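Long-range contacts in beta-glucosidase (Saccharopolyspora erythraea D, PDB 5M6G), which probably hydrolyses terminal, non-reducing beta-D-glucosyl residues with release of beta-D-glucose, as a member of glycosyl hydrolase family 3: residues V414-D419 against H608-S613; L424-G429 against F574-P579. One frame throughout, in Å; residues are numbered along the deposited sequence.

Contact 1 (V414-D419 against H608-S613); sequences VLLRND and HGFGLS
Leu612 and Leu415 illustrate how a C-terminal tail can be fastened to the outermost strand of a sheet, here strand 414-418 of the mixed sheet in the family 3 C-terminal domain. One direct backbone hydrogen bond joins the segments: Leu612 N donates a hydrogen bond to Leu415 O at 2.7 Å, nearly straight at 168° and in the carbonyl plane. The two leucine side chains cross at about a right angle, Leu415 CD2 lying 3.7 Å from Leu612 CB. Because Leu612 CG sits beside its own backbone N (chi1 -58°), the side chain runs past Leu415 O and brings CD1 to 3.6 Å from Leu416 O. Phe610 offers its ring edge instead of a face: its CD2 meets Leu416 CD2 at 3.7 Å, in the plane of the ring.

Behind this first shell is a classic beta bulge, in which Leu416 and Arg417 both face Leu556 of strand 555-560. The kink, with psi of -29° at Leu416, turns the successive carbonyls of Leu415 and Leu416 to the side of the tail. Further along, Arg417 NH1 forms a salt bridge with Asp551, while Asn418 ND2 bonds to Leu422 O. That same amide nitrogen also donates to a water 2.9 Å from Asn418 ND2, and the water in turn donates to Ser613 O.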
loop_
_atom_site.group_PDB
_atom_site.type_symbol
_atom_site.label_atom_id
_atom_site.label_comp_id
_atom_site.label_asym_id
_atom_site.label_seq_id
_atom_site.Cartn_x
_atom_site.Cartn_y
_atom_site.Cartn_z
ATOM N N VAL A 414 14.678 13.072 2.919
ATOM C CA VAL A 414 14.451 14.371 3.545
ATOM C C VAL A 414 15.661 14.692 4.413
ATOM O O VAL A 414 15.919 14.003 5.410
ATOM C CB VAL A 414 13.163 14.400 4.380
ATOM C CG1 VAL A 414 13.003 15.771 5.026
ATOM C CG2 VAL A 414 11.960 14.063 3.505
ATOM N N LEU A 415 16.404 15.729 4.036
ATOM C CA LEU A 415 17.545 16.166 4.827
ATOM C C LEU A 415 17.058 17.071 5.960
ATOM O O LEU A 415 16.451 18.121 5.719
ATOM C CB LEU A 415 18.570 16.880 3.946
ATOM C CG LEU A 415 19.836 17.347 4.670
ATOM C CD1 LEU A 415 20.662 16.138 5.118
ATOM C CD2 LEU A 415 20.656 18.257 3.781
ATOM N N LEU A 416 17.340 16.668 7.194
ATOM C CA LEU A 416 16.814 17.327 8.378
ATOM C C LEU A 416 17.862 18.066 9.196
ATOM O O LEU A 416 17.520 19.037 9.879
ATOM C CB LEU A 416 16.115 16.301 9.275
ATOM C CG LEU A 416 14.887 15.648 8.646
ATOM C CD1 LEU A 416 14.408 14.454 9.483
ATOM C CD2 LEU A 416 13.769 16.686 8.432
ATOM N N ARG A 417 19.114 17.613 9.171
ATOM C CA ARG A 417 20.215 18.303 9.829
ATOM C C ARG A 417 21.462 18.068 9.001
ATOM O O ARG A 417 21.642 16.982 8.445
ATOM C CB ARG A 417 20.459 17.811 11.262
ATOM C CG ARG A 417 19.378 18.195 12.264
ATOM C CD ARG A 417 19.569 19.624 12.787
ATOM N NE ARG A 417 18.464 20.015 13.651
ATOM C CZ ARG A 417 18.426 19.774 14.956
ATOM N NH1 ARG A 417 19.444 19.146 15.538
ATOM N NH2 ARG A 417 17.380 20.154 15.680
ATOM N N ASN A 418 22.312 19.087 8.917
ATOM C CA ASN A 418 23.582 18.933 8.212
ATOM C C ASN A 418 24.510 20.057 8.636
ATOM O O ASN A 418 24.232 21.223 8.344
ATOM C CB ASN A 418 23.368 18.962 6.704
ATOM C CG ASN A 418 24.651 18.781 5.943
ATOM O OD1 ASN A 418 25.609 18.201 6.457
ATOM N ND2 ASN A 418 24.683 19.272 4.711
ATOM N N ASP A 419 25.613 19.722 9.301
ATOM C CA ASP A 419 26.586 20.740 9.678
ATOM C C ASP A 419 27.649 20.954 8.614
ATOM O O ASP A 419 28.554 21.767 8.813
ATOM C CB ASP A 419 27.237 20.385 11.020
ATOM C CG ASP A 419 28.138 19.164 10.942
ATOM O OD1 ASP A 419 28.233 18.545 9.861
ATOM O OD2 ASP A 419 28.753 18.814 11.977
ATOM N N HIS A 608 5.845 20.121 9.256
ATOM C CA HIS A 608 5.408 19.645 7.951
ATOM C C HIS A 608 5.995 20.523 6.852
ATOM O O HIS A 608 6.045 21.743 6.977
ATOM C CB HIS A 608 3.877 19.668 7.900
ATOM C CG HIS A 608 3.302 19.060 6.664
ATOM N ND1 HIS A 608 3.276 19.717 5.454
ATOM C CD2 HIS A 608 2.735 17.848 6.447
ATOM C CE1 HIS A 608 2.725 18.935 4.542
ATOM N NE2 HIS A 608 2.378 17.800 5.122
ATOM N N GLY A 609 6.478 19.896 5.783
ATOM C CA GLY A 609 7.061 20.640 4.687
ATOM C C GLY A 609 8.522 21.001 4.850
ATOM O O GLY A 609 9.094 21.606 3.939
ATOM N N PHE A 610 9.141 20.650 5.973
ATOM C CA PHE A 610 10.534 20.987 6.224
ATOM C C PHE A 610 11.454 20.065 5.434
ATOM O O PHE A 610 11.209 18.859 5.322
ATOM C CB PHE A 610 10.844 20.877 7.720
ATOM C CG PHE A 610 12.252 21.270 8.085
ATOM C CD1 PHE A 610 12.581 22.596 8.281
ATOM C CD2 PHE A 610 13.237 20.305 8.240
ATOM C CE1 PHE A 610 13.876 22.958 8.621
ATOM C CE2 PHE A 610 14.530 20.660 8.578
ATOM C CZ PHE A 610 14.850 21.984 8.766
ATOM N N GLY A 611 12.509 20.642 4.871
ATOM C CA GLY A 611 13.539 19.848 4.229
ATOM C C GLY A 611 14.708 20.707 3.798
ATOM O O GLY A 611 14.525 21.700 3.088
ATOM N N LEU A 612 15.911 20.346 4.229
ATOM C CA LEU A 612 17.104 21.073 3.826
ATOM C C LEU A 612 17.589 20.611 2.453
ATOM O O LEU A 612 17.187 19.563 1.938
ATOM C CB LEU A 612 18.213 20.876 4.853
ATOM C CG LEU A 612 17.876 21.311 6.277
ATOM C CD1 LEU A 612 19.007 20.939 7.213
ATOM C CD2 LEU A 612 17.598 22.806 6.329
ATOM N N SER A 613 18.467 21.409 1.857
ATOM C CA SER A 613 19.173 21.007 0.649
ATOM C C SER A 613 20.644 21.356 0.823
ATOM O O SER A 613 21.060 21.882 1.862
ATOM C CB SER A 613 18.579 21.666 -0.603
ATOM O OG SER A 613 18.934 23.033 -0.685
HETATM O O HOH W 1 15.446 17.372 2.022
HETATM O O HOH W 2 22.684 21.280 3.999
#

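Contact 2 (L424-G429 against F574-P579); sequences LAKDGG and FGDHNP
Leu424 lies over a face of the Phe574 ring, and this pair forms the tightly packed half of a contact whose other half is a salt bridge at the surface. The arrangement joins two loops of the alpha/beta C-terminal domain: the one leading into strand 431-434, and the turn that follows helix 567-573. In the packed half, Leu424 CB makes a CH-pi contact 4.1 Å from the centroid of the Phe574 ring, 28° off the ring normal. Two carbonyls come close to the same ring: Leu424 O is 3.3 Å from Phe574 CD2, and Ala425 O stands at the edge, in plane, 3.5 Å from Phe574 CE2. A first torsion of -72° sets Phe574 CG beside its own backbone N and carries the ring to this position, where Ile469 and Ala472 of helix 465-472 also touch it. Leu424 in turn packs on Ala493 and Ile495 of strand 493-499. With an alanine here in place of Phe574, the CH-pi contact would vanish and a gap would probably open between Leu424 and helix 465-472.

The solvent side is looser and rests on charge. Lys426 stretches out in an extended chain, brushing the ring with its CG 3.9 Å from Phe574 CD2. Its NZ then meets the carboxylate of Asp576, at 2.9 Å from Asp576 OD1 on the syn lone pair and, more weakly, at 3.1 Å from Asp576 OD2. At the backbone end of Lys426, Asp427 OD1 accepts from Gly429 N in an Asx turn and also pairs with Arg492. Since both residues of the Lys426-Asp576 pair are exposed, water is likely to screen their attraction, whereas the packing of Leu424 on Phe574, both buried, would not be weakened in this way.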
loop_
_atom_site.group_PDB
_atom_site.type_symbol
_atom_site.label_atom_id
_atom_site.label_comp_id
_atom_site.label_asym_id
_atom_site.label_seq_id
_atom_site.Cartn_x
_atom_site.Cartn_y
_atom_site.Cartn_z
ATOM N N LEU A 424 28.949 13.812 1.195
ATOM C CA LEU A 424 30.241 13.158 1.326
ATOM C C LEU A 424 30.982 13.195 -0.001
ATOM O O LEU A 424 30.389 13.018 -1.069
ATOM C CB LEU A 424 30.062 11.708 1.775
ATOM C CG LEU A 424 29.366 11.474 3.114
ATOM C CD1 LEU A 424 29.079 9.987 3.282
ATOM C CD2 LEU A 424 30.187 12.020 4.274
ATOM N N ALA A 425 32.290 13.415 0.068
ATOM C CA ALA A 425 33.100 13.425 -1.137
ATOM C C ALA A 425 33.283 12.013 -1.668
ATOM O O ALA A 425 33.207 11.029 -0.928
ATOM C CB ALA A 425 34.469 14.054 -0.862
ATOM N N LYS A 426 33.505 11.919 -2.972
ATOM C CA LYS A 426 34.102 10.728 -3.572
ATOM C C LYS A 426 35.600 10.964 -3.776
ATOM O O LYS A 426 36.106 11.001 -4.899
ATOM C CB LYS A 426 33.407 10.388 -4.888
ATOM C CG LYS A 426 31.885 10.409 -4.840
ATOM C CD LYS A 426 31.314 10.380 -6.250
ATOM C CE LYS A 426 29.826 10.686 -6.267
ATOM N NZ LYS A 426 29.298 10.742 -7.665
ATOM N N ASP A 427 36.313 11.159 -2.662
ATOM C CA ASP A 427 37.720 11.542 -2.719
ATOM C C ASP A 427 38.686 10.397 -2.451
ATOM O O ASP A 427 39.867 10.516 -2.794
ATOM C CB ASP A 427 38.015 12.679 -1.726
ATOM C CG ASP A 427 37.668 12.314 -0.282
ATOM O OD1 ASP A 427 37.470 11.111 0.010
ATOM O OD2 ASP A 427 37.596 13.238 0.567
ATOM N N GLY A 428 38.233 9.310 -1.835
ATOM C CA GLY A 428 39.081 8.162 -1.572
ATOM C C GLY A 428 39.350 7.861 -0.107
ATOM O O GLY A 428 39.868 6.771 0.185
ATOM N N GLY A 429 39.041 8.757 0.834
ATOM C CA GLY A 429 39.273 8.455 2.241
ATOM C C GLY A 429 38.338 7.375 2.756
ATOM O O GLY A 429 37.225 7.204 2.268
ATOM N N PHE A 574 25.937 11.467 -1.375
ATOM C CA PHE A 574 27.142 11.881 -2.092
ATOM C C PHE A 574 26.890 13.033 -3.056
ATOM O O PHE A 574 27.764 13.352 -3.868
ATOM C CB PHE A 574 27.753 10.682 -2.825
ATOM C CG PHE A 574 28.405 9.705 -1.895
ATOM C CD1 PHE A 574 27.664 8.717 -1.278
ATOM C CD2 PHE A 574 29.749 9.825 -1.575
ATOM C CE1 PHE A 574 28.250 7.837 -0.390
ATOM C CE2 PHE A 574 30.345 8.951 -0.692
ATOM C CZ PHE A 574 29.595 7.954 -0.093
ATOM N N GLY A 575 25.714 13.653 -2.990
ATOM C CA GLY A 575 25.436 14.857 -3.743
ATOM C C GLY A 575 25.112 14.667 -5.206
ATOM O O GLY A 575 25.052 15.663 -5.934
ATOM N N ASP A 576 24.918 13.427 -5.669
ATOM C CA ASP A 576 24.400 13.226 -7.021
ATOM C C ASP A 576 22.966 13.736 -7.155
ATOM O O ASP A 576 22.579 14.227 -8.222
ATOM C CB ASP A 576 24.496 11.747 -7.414
ATOM C CG ASP A 576 25.931 11.299 -7.611
ATOM O OD1 ASP A 576 26.746 12.139 -8.042
ATOM O OD2 ASP A 576 26.250 10.122 -7.327
ATOM N N HIS A 577 22.173 13.641 -6.090
ATOM C CA HIS A 577 20.847 14.249 -6.023
ATOM C C HIS A 577 20.841 15.223 -4.851
ATOM O O HIS A 577 20.948 14.805 -3.695
ATOM C CB HIS A 577 19.756 13.184 -5.859
ATOM C CG HIS A 577 18.372 13.745 -5.818
ATOM N ND1 HIS A 577 17.683 14.101 -6.955
ATOM C CD2 HIS A 577 17.563 14.052 -4.776
ATOM C CE1 HIS A 577 16.497 14.579 -6.620
ATOM N NE2 HIS A 577 16.400 14.563 -5.302
ATOM N N ASN A 578 20.757 16.512 -5.148
ATOM C CA ASN A 578 20.569 17.531 -4.121
ATOM C C ASN A 578 19.200 17.310 -3.483
ATOM O O ASN A 578 18.188 17.364 -4.193
ATOM C CB ASN A 578 20.661 18.916 -4.756
ATOM C CG ASN A 578 20.850 20.036 -3.740
ATOM O OD1 ASN A 578 20.768 19.833 -2.531
ATOM N ND2 ASN A 578 21.093 21.241 -4.245
ATOM N N PRO A 579 19.119 17.050 -2.178
ATOM C CA PRO A 579 17.847 16.624 -1.572
ATOM C C PRO A 579 16.697 17.564 -1.894
ATOM O O PRO A 579 16.804 18.784 -1.759
ATOM C CB PRO A 579 18.152 16.624 -0.071
ATOM C CG PRO A 579 19.609 16.532 0.039
ATOM C CD PRO A 579 20.203 17.138 -1.187
#

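Overall arrangement
Followed from the N terminus, the chain enters contact 1 along strand 414-418 and soon reaches residues 424-429, the first half of contact 2. The intervening helices and strands of the C-terminal domain then run on to helix 567-573, after which residues 574-579 close the inner loop. Only at 608-613 is the outer loop closed, so contact 2 is nested inside contact 1. Contact 1 ties the tail to an outermost strand, whereas contact 2 joins two loops beside helix 465-472. Although their centres are about 17 Å apart, the contacts touch: Pro579 CB packs 4.0 Å from Leu415 CB, and Asn578 OD1 lies 3.4 Å from Ser613 CB.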